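Local coordinates for protein CsuC (Acinetobacter baumannii, PDB 6FJY) that binds the tip adhesin CsuE of archaic Csu pili by donor-strand complementation, probably as the periplasmic chaperone that holds pilus subunits before assembly, at residues I35-W40 against I55-P60; R89-E94 against R115-L120; A145-Q150 against E232-T237. One frame throughout, in Å; residues are numbered along the deposited sequence.

Overall arrangement
All three contacts lie in series along the chain, and none nests in or crosses another. From the N terminus, interaction 1 comes first: strand 31-41 is met by strand 55-64 after an excursion through 48-50. Interaction 2 follows, closing the loop between strands 85-95 and 109-123, part of which is not modelled. The two touch, since strands 31-41 and 85-95 are neighbours in one sheet; their centres are 9 Å apart. Both belong to the PapD-like N-terminal domain. Interaction 3 stands alone, its centre about 30 Å from that of interaction 1. It closes the longest loop, joining strands 149-154 and 232-238 in a separate five-stranded sheet.

Interaction 1 of 3, residues I35-W40 against I55-P60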
# COMPACT_ATOMS: atom_id res chain seq x y z
N ILE A 35 2.97 1.47 17.09
CA ILE A 35 2.43 2.29 16.02
C ILE A 35 2.19 3.69 16.56
O ILE A 35 1.54 3.85 17.59
CB ILE A 35 1.13 1.70 15.46
CG1 ILE A 35 1.35 0.26 14.99
CG2 ILE A 35 0.64 2.51 14.30
CD1 ILE A 35 1.02 -0.80 16.03
N ARG A 36 2.74 4.69 15.88
CA ARG A 36 2.48 6.09 16.19
C ARG A 36 2.20 6.85 14.89
O ARG A 36 2.66 6.46 13.82
CB ARG A 36 3.64 6.74 16.94
CG ARG A 36 3.79 6.27 18.39
CD ARG A 36 5.08 6.78 19.00
NE ARG A 36 6.26 6.19 18.36
CZ ARG A 36 7.51 6.56 18.62
NH1 ARG A 36 7.75 7.52 19.49
NH2 ARG A 36 8.52 5.96 18.00
N VAL A 37 1.43 7.94 14.99
CA VAL A 37 1.16 8.77 13.81
C VAL A 37 1.51 10.21 14.16
O VAL A 37 0.98 10.77 15.12
CB VAL A 37 -0.29 8.65 13.33
CG1 VAL A 37 -0.52 9.53 12.09
CG2 VAL A 37 -0.63 7.22 13.01
N PHE A 38 2.38 10.80 13.36
CA PHE A 38 2.86 12.16 13.57
C PHE A 38 2.35 13.06 12.46
O PHE A 38 2.17 12.63 11.32
CB PHE A 38 4.39 12.20 13.60
CG PHE A 38 5.00 11.48 14.77
CD1 PHE A 38 5.22 12.15 15.96
CD2 PHE A 38 5.31 10.13 14.70
CE1 PHE A 38 5.78 11.50 17.05
CE2 PHE A 38 5.87 9.48 15.78
CZ PHE A 38 6.10 10.16 16.95
N LYS A 39 2.10 14.31 12.82
CA LYS A 39 1.77 15.32 11.82
C LYS A 39 3.06 15.76 11.15
O LYS A 39 4.10 15.87 11.79
CB LYS A 39 1.04 16.49 12.46
CG LYS A 39 0.21 17.30 11.48
CD LYS A 39 -0.82 18.15 12.21
CE LYS A 39 -1.77 18.86 11.25
NZ LYS A 39 -2.81 19.66 11.98
N TRP A 40 2.98 15.97 9.84
CA TRP A 40 4.13 16.20 8.99
C TRP A 40 3.96 17.55 8.30
O TRP A 40 2.98 17.77 7.59
CB TRP A 40 4.24 15.07 7.97
CG TRP A 40 5.33 15.16 6.97
CD1 TRP A 40 6.43 15.95 7.01
CD2 TRP A 40 5.41 14.42 5.74
NE1 TRP A 40 7.20 15.75 5.88
CE2 TRP A 40 6.59 14.81 5.09
CE3 TRP A 40 4.59 13.46 5.14
CZ2 TRP A 40 6.98 14.29 3.86
CZ3 TRP A 40 4.97 12.94 3.91
CH2 TRP A 40 6.16 13.36 3.28
N ILE A 55 -5.46 11.85 13.85
CA ILE A 55 -5.48 10.49 13.34
C ILE A 55 -5.01 9.57 14.46
O ILE A 55 -3.85 9.64 14.89
CB ILE A 55 -4.60 10.33 12.10
CG1 ILE A 55 -5.10 11.23 10.98
CG2 ILE A 55 -4.61 8.89 11.63
CD1 ILE A 55 -6.54 10.99 10.68
N ILE A 56 -5.90 8.71 14.92
CA ILE A 56 -5.61 7.86 16.06
C ILE A 56 -5.40 6.44 15.55
O ILE A 56 -6.31 5.86 14.93
CB ILE A 56 -6.73 7.95 17.11
CG1 ILE A 56 -6.85 9.41 17.56
CG2 ILE A 56 -6.40 7.09 18.32
CD1 ILE A 56 -7.87 9.67 18.64
N PRO A 57 -4.22 5.85 15.74
CA PRO A 57 -4.01 4.45 15.32
C PRO A 57 -4.57 3.50 16.36
O PRO A 57 -4.44 3.72 17.57
CB PRO A 57 -2.49 4.33 15.23
CG PRO A 57 -2.00 5.30 16.29
CD PRO A 57 -3.00 6.46 16.31
N SER A 58 -5.18 2.43 15.87
CA SER A 58 -5.72 1.39 16.73
C SER A 58 -5.27 0.05 16.18
O SER A 58 -5.63 -0.31 15.04
CB SER A 58 -7.25 1.49 16.81
OG SER A 58 -7.78 0.47 17.64
N PRO A 59 -4.52 -0.75 16.95
CA PRO A 59 -4.02 -0.42 18.29
C PRO A 59 -2.73 0.39 18.24
O PRO A 59 -2.08 0.43 17.20
CB PRO A 59 -3.76 -1.81 18.89
CG PRO A 59 -3.24 -2.58 17.71
CD PRO A 59 -4.03 -2.07 16.50
N PRO A 60 -2.36 1.04 19.35
CA PRO A 60 -1.05 1.70 19.39
C PRO A 60 0.11 0.72 19.58
O PRO A 60 1.26 1.09 19.29
CB PRO A 60 -1.18 2.69 20.56
CG PRO A 60 -2.23 2.07 21.44
CD PRO A 60 -3.18 1.34 20.54
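The CG2 methyl of Ile35 lies alongside the Pro57 ring, 3.7 Å from its CB, the two side chains pointing opposite ways. It does so from the branch anti to the backbone N, because CG1 stands beside that N (chi1 -56°). CG1 carries CD1 the other way, to 3.5 Å from the carbonyl O of Pro59.

Val37 divides its two methyls. CG2 lies against the Pro57 ring, 4.0 Å from CG, again with the side chains opposed. CG1 comes 4.2 Å from CB of Ile55, the two side chains set at a slant. The far end of Ile55 turns from Val37. Pro57 is thus touched by both Ile35 and Val37.

The strand axes lie 6.8 Å apart and run antiparallel, at 170°. One backbone bond joins the segments here: Ile35 N donates to Pro60 O at 2.8 Å, with an N-H...O angle of 166°. A cis peptide before Pro59 turns the chain ahead of this acceptor.

Strands 31-41 and 55-64 belong to the Ig-like beta sandwich of the PapD-type N-terminal domain. Here they meet mainly through apolar side chains rather than a regular hydrogen-bonded pairing. Pro57 also packs on Leu72 and Leu74 of strand 69-76. Ile35 reaches Leu90, and Val37 reaches Tyr88, both on strand 85-95. Val37 further touches Leu120 of strand 109-123.

Interaction 2 of 3, residues R89-E94 against R115-L120; sequences RLIVDE and RYSIPL
Arg89 reaches across to Ser117 and grips its hydroxyl with two N-H groups. Its NH2 donates to Ser117 OG at 2.6 Å, with the oxygen nearly in the guanidinium plane. NE adds a weak bond to the same OG at 3.0 Å. CG of the arginine lies beside the backbone N (chi1 -61°), and the chain bends at chi2 and chi3, which folds the guanidinium back over the neighbouring strand. There the Pro119 N sits over the centre of one face, 4.2 Å above the plane.

Next along this side of the sheet, Ile91 sends its two branches apart. CD1 lies 3.6 Å from Ser117 OG, while CG2 meets NE of Arg115 at 3.4 Å. Arg115 runs extended from CG to NE beside Asp93. The carboxylate lies along its CG and CD methylenes, with Asp93 OD1 3.1 Å from Arg115 CG. The carboxylate and guanidinium planes are almost coplanar, 8° apart, but the Asp93 OD1 to Arg115 NE salt bridge is long, at 3.7 Å.

Leu90, Val92, Tyr116 and Ile118 occupy the other side. Leu90 and Ile118 point the same way, with their CB atoms 4.0 Å apart. Val92 CG2 approaches the Tyr116 ring at CD1. Leu90-Ile118 and Val92-Tyr116 are the antiparallel hydrogen-bonded pairs, each closed by two backbone bonds.

Arg89 NH2 also forms a salt bridge to a backbone group of CsuE, probably its C-terminal carboxylate, as in other PapD-like chaperones. Arg115, Tyr116 and Ser117 pair in parallel with a strand of CsuE, so the sheet continues across the interface. This is donor-strand complementation, in which strand 109-123, the donor (G1) strand, completes the subunit's incomplete Ig-like fold.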
# COMPACT_ATOMS: atom_id res chain seq x y z
N ARG A 89 3.00 11.16 9.11
CA ARG A 89 3.93 10.04 8.97
C ARG A 89 3.44 8.95 9.90
O ARG A 89 3.25 9.19 11.09
CB ARG A 89 5.37 10.41 9.35
CG ARG A 89 6.02 11.52 8.50
CD ARG A 89 6.24 11.18 7.03
NE ARG A 89 7.13 10.06 6.82
CZ ARG A 89 7.67 9.76 5.64
NH1 ARG A 89 7.42 10.51 4.57
NH2 ARG A 89 8.46 8.71 5.53
N LEU A 90 3.20 7.77 9.33
CA LEU A 90 2.94 6.56 10.11
C LEU A 90 4.28 5.94 10.47
O LEU A 90 5.11 5.69 9.58
CB LEU A 90 2.08 5.59 9.30
CG LEU A 90 1.95 4.17 9.85
CD1 LEU A 90 1.34 4.19 11.22
CD2 LEU A 90 1.16 3.29 8.90
N ILE A 91 4.51 5.71 11.76
CA ILE A 91 5.77 5.14 12.25
C ILE A 91 5.45 3.84 12.99
O ILE A 91 4.83 3.86 14.07
CB ILE A 91 6.54 6.09 13.17
CG1 ILE A 91 6.83 7.43 12.48
CG2 ILE A 91 7.85 5.44 13.58
CD1 ILE A 91 7.75 7.31 11.32
N VAL A 92 5.90 2.72 12.44
CA VAL A 92 5.74 1.44 13.11
C VAL A 92 7.11 0.80 13.35
O VAL A 92 7.93 0.68 12.43
CB VAL A 92 4.76 0.50 12.38
CG1 VAL A 92 4.16 1.16 11.14
CG2 VAL A 92 5.37 -0.87 12.12
N ASP A 93 7.36 0.46 14.61
CA ASP A 93 8.62 -0.10 15.08
C ASP A 93 8.45 -1.60 15.30
O ASP A 93 7.61 -2.02 16.10
CB ASP A 93 9.03 0.60 16.37
CG ASP A 93 9.53 2.01 16.14
OD1 ASP A 93 10.53 2.16 15.42
OD2 ASP A 93 8.91 2.97 16.67
N GLU A 94 9.26 -2.41 14.59
CA GLU A 94 9.12 -3.86 14.56
C GLU A 94 10.28 -4.50 15.31
O GLU A 94 11.44 -4.36 14.91
CB GLU A 94 9.07 -4.37 13.12
CG GLU A 94 8.79 -5.88 12.94
CD GLU A 94 10.05 -6.72 12.74
OE1 GLU A 94 11.16 -6.15 12.78
OE2 GLU A 94 9.94 -7.94 12.53
N ARG A 115 12.18 -0.11 11.58
CA ARG A 115 11.32 1.04 11.75
C ARG A 115 10.83 1.47 10.37
O ARG A 115 11.65 1.75 9.48
CB ARG A 115 12.06 2.18 12.45
CG ARG A 115 11.22 3.44 12.70
CD ARG A 115 12.02 4.38 13.58
NE ARG A 115 11.24 5.53 14.05
CZ ARG A 115 11.61 6.79 13.90
NH1 ARG A 115 12.76 7.09 13.30
NH2 ARG A 115 10.84 7.77 14.37
N TYR A 116 9.52 1.51 10.19
CA TYR A 116 8.92 1.92 8.93
C TYR A 116 8.38 3.33 9.08
O TYR A 116 7.55 3.60 9.96
CB TYR A 116 7.79 0.98 8.51
CG TYR A 116 8.25 -0.39 8.08
CD1 TYR A 116 8.49 -1.39 9.01
CD2 TYR A 116 8.43 -0.69 6.73
CE1 TYR A 116 8.91 -2.65 8.61
CE2 TYR A 116 8.85 -1.94 6.33
CZ TYR A 116 9.09 -2.92 7.27
OH TYR A 116 9.50 -4.16 6.87
N SER A 117 8.89 4.24 8.24
CA SER A 117 8.35 5.58 8.12
C SER A 117 7.51 5.61 6.85
O SER A 117 8.03 5.46 5.73
CB SER A 117 9.46 6.63 8.08
OG SER A 117 8.91 7.94 8.02
N ILE A 118 6.20 5.76 7.02
CA ILE A 118 5.24 5.56 5.95
C ILE A 118 4.44 6.86 5.74
O ILE A 118 3.91 7.39 6.71
CB ILE A 118 4.29 4.38 6.25
CG1 ILE A 118 5.04 3.06 6.03
CG2 ILE A 118 3.03 4.48 5.42
CD1 ILE A 118 4.27 1.84 6.52
N PRO A 119 4.36 7.38 4.52
CA PRO A 119 3.60 8.61 4.30
C PRO A 119 2.10 8.35 4.34
O PRO A 119 1.60 7.39 3.75
CB PRO A 119 4.04 9.05 2.91
CG PRO A 119 4.30 7.73 2.20
CD PRO A 119 4.89 6.83 3.25
N LEU A 120 1.39 9.23 5.02
CA LEU A 120 -0.05 9.11 5.20
C LEU A 120 -0.71 10.44 4.89
O LEU A 120 -0.27 11.48 5.38
CB LEU A 120 -0.35 8.68 6.63
CG LEU A 120 -1.83 8.62 6.98
CD1 LEU A 120 -2.55 7.51 6.17
CD2 LEU A 120 -1.97 8.44 8.45

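Interaction 3 of 3, residues A145-Q150 against E232-T237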
# COMPACT_ATOMS: atom_id res chain seq x y z
N ALA A 145 -5.81 20.99 -7.21
CA ALA A 145 -5.65 19.63 -6.67
C ALA A 145 -4.52 18.90 -7.41
O ALA A 145 -4.70 17.85 -8.03
CB ALA A 145 -6.97 18.87 -6.76
N LYS A 146 -3.35 19.51 -7.35
CA LYS A 146 -2.14 19.04 -8.00
C LYS A 146 -0.97 19.81 -7.41
O LYS A 146 -1.17 20.80 -6.69
CB LYS A 146 -2.20 19.24 -9.52
CG LYS A 146 -2.39 20.72 -9.90
CD LYS A 146 -2.58 20.90 -11.40
CE LYS A 146 -1.35 20.49 -12.18
NZ LYS A 146 -1.58 20.64 -13.65
N PRO A 147 0.26 19.35 -7.62
CA PRO A 147 1.41 20.17 -7.23
C PRO A 147 1.71 21.25 -8.27
O PRO A 147 1.61 21.01 -9.47
CB PRO A 147 2.56 19.16 -7.13
CG PRO A 147 2.15 18.04 -8.03
CD PRO A 147 0.64 17.96 -7.92
N VAL A 148 2.05 22.44 -7.78
CA VAL A 148 2.48 23.56 -8.62
C VAL A 148 3.83 24.01 -8.09
O VAL A 148 3.90 24.66 -7.04
CB VAL A 148 1.48 24.73 -8.61
CG1 VAL A 148 1.99 25.85 -9.49
CG2 VAL A 148 0.10 24.29 -9.08
N LEU A 149 4.90 23.68 -8.81
CA LEU A 149 6.24 23.75 -8.24
C LEU A 149 7.06 24.87 -8.87
O LEU A 149 7.06 25.05 -10.09
CB LEU A 149 6.97 22.41 -8.39
CG LEU A 149 6.29 21.20 -7.76
CD1 LEU A 149 7.16 19.95 -7.85
CD2 LEU A 149 5.94 21.48 -6.31
N GLN A 150 7.77 25.59 -8.01
CA GLN A 150 8.72 26.61 -8.41
C GLN A 150 10.03 26.37 -7.67
O GLN A 150 10.05 25.78 -6.59
CB GLN A 150 8.19 28.01 -8.09
CG GLN A 150 7.29 28.57 -9.16
CD GLN A 150 6.55 29.80 -8.70
OE1 GLN A 150 6.98 30.48 -7.77
NE2 GLN A 150 5.42 30.07 -9.33
N GLU A 232 4.23 10.97 -13.73
CA GLU A 232 3.99 12.09 -14.62
C GLU A 232 5.24 12.96 -14.66
O GLU A 232 5.86 13.23 -13.62
CB GLU A 232 2.80 12.95 -14.17
CG GLU A 232 1.55 12.18 -13.79
CD GLU A 232 0.68 11.84 -14.98
OE1 GLU A 232 1.07 12.20 -16.12
OE2 GLU A 232 -0.39 11.23 -14.79
N LEU A 233 5.61 13.36 -15.87
CA LEU A 233 6.68 14.33 -16.06
C LEU A 233 6.13 15.71 -15.72
O LEU A 233 5.20 16.20 -16.37
CB LEU A 233 7.18 14.28 -17.50
CG LEU A 233 8.36 15.17 -17.88
CD1 LEU A 233 9.58 14.81 -17.06
CD2 LEU A 233 8.66 15.05 -19.36
N ILE A 234 6.70 16.32 -14.69
CA ILE A 234 6.21 17.58 -14.14
C ILE A 234 7.26 18.64 -14.40
O ILE A 234 8.47 18.38 -14.29
CB ILE A 234 5.89 17.43 -12.64
CG1 ILE A 234 5.38 18.75 -12.05
CG2 ILE A 234 7.10 16.90 -11.88
CD1 ILE A 234 4.88 18.60 -10.63
N GLU A 235 6.81 19.83 -14.79
CA GLU A 235 7.71 20.95 -15.06
C GLU A 235 7.64 21.95 -13.92
O GLU A 235 6.56 22.27 -13.41
CB GLU A 235 7.39 21.62 -16.39
CG GLU A 235 5.94 22.02 -16.59
CD GLU A 235 5.71 22.56 -18.00
OE1 GLU A 235 6.28 21.98 -18.95
OE2 GLU A 235 4.97 23.56 -18.14
N ILE A 236 8.81 22.45 -13.52
CA ILE A 236 8.94 23.36 -12.40
C ILE A 236 9.76 24.56 -12.86
O ILE A 236 10.90 24.39 -13.32
CB ILE A 236 9.58 22.68 -11.17
CG1 ILE A 236 10.36 23.68 -10.33
CG2 ILE A 236 10.46 21.52 -11.59
CD1 ILE A 236 10.43 23.29 -8.88
N THR A 237 9.17 25.75 -12.78
CA THR A 237 9.78 26.97 -13.28
C THR A 237 10.49 27.72 -12.16
O THR A 237 10.23 27.50 -10.97
CB THR A 237 8.71 27.85 -13.93
OG1 THR A 237 7.79 28.30 -12.93
CG2 THR A 237 7.95 27.06 -14.98
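The touching parts of the two segments run roughly parallel, 30° apart, and Gln150 forms a parallel bridge with Thr237 at a CA-CA distance of 5.0 Å.

Leu149 and Ile234 cross at about a right angle, and the methyls Leu149 CD1 and Ile234 CD1 meet at 3.8 Å. Ile234 is fully extended along CG1, which is anti to the backbone N (chi1 180°). This carries CD1 far enough to touch CG of Pro147 as well, also at 3.8 Å. One terminal methyl thus bridges the leucine and the proline ring.

Ile236 comes in on the backbone side of Leu149. Its CD1 lies 3.6 Å from Leu149 CB and presses on the main chain of Gln150, 3.3 Å from the carbonyl C. At the outer end, Gln150 and Thr237 cross obliquely. CG of Gln150 stands 3.8 Å from Thr237 OG1, a loose approach.

The contact sits in the five-stranded sheet of the second domain, probably the C-terminal Ig-like domain of a PapD-type chaperone. Ala173 and Leu175 of strand 173-175 cover Leu149, and Leu175 also touches Ile234. Leu165 of strand 162-167 packs on Ile236.

The backbone link is slight. Thr237 N gives only a weak hydrogen bond to Leu149 O, at 3.5 Å and 139°. A CA-H...O contact joins Gln150 CA to Thr237 O at 3.1 Å. The two strands therefore appear to be held together here mainly by aliphatic packing, backed by the hydrogen bonds each makes to its other neighbour: Gln150 to Lys166, and Ile236 to Ile221.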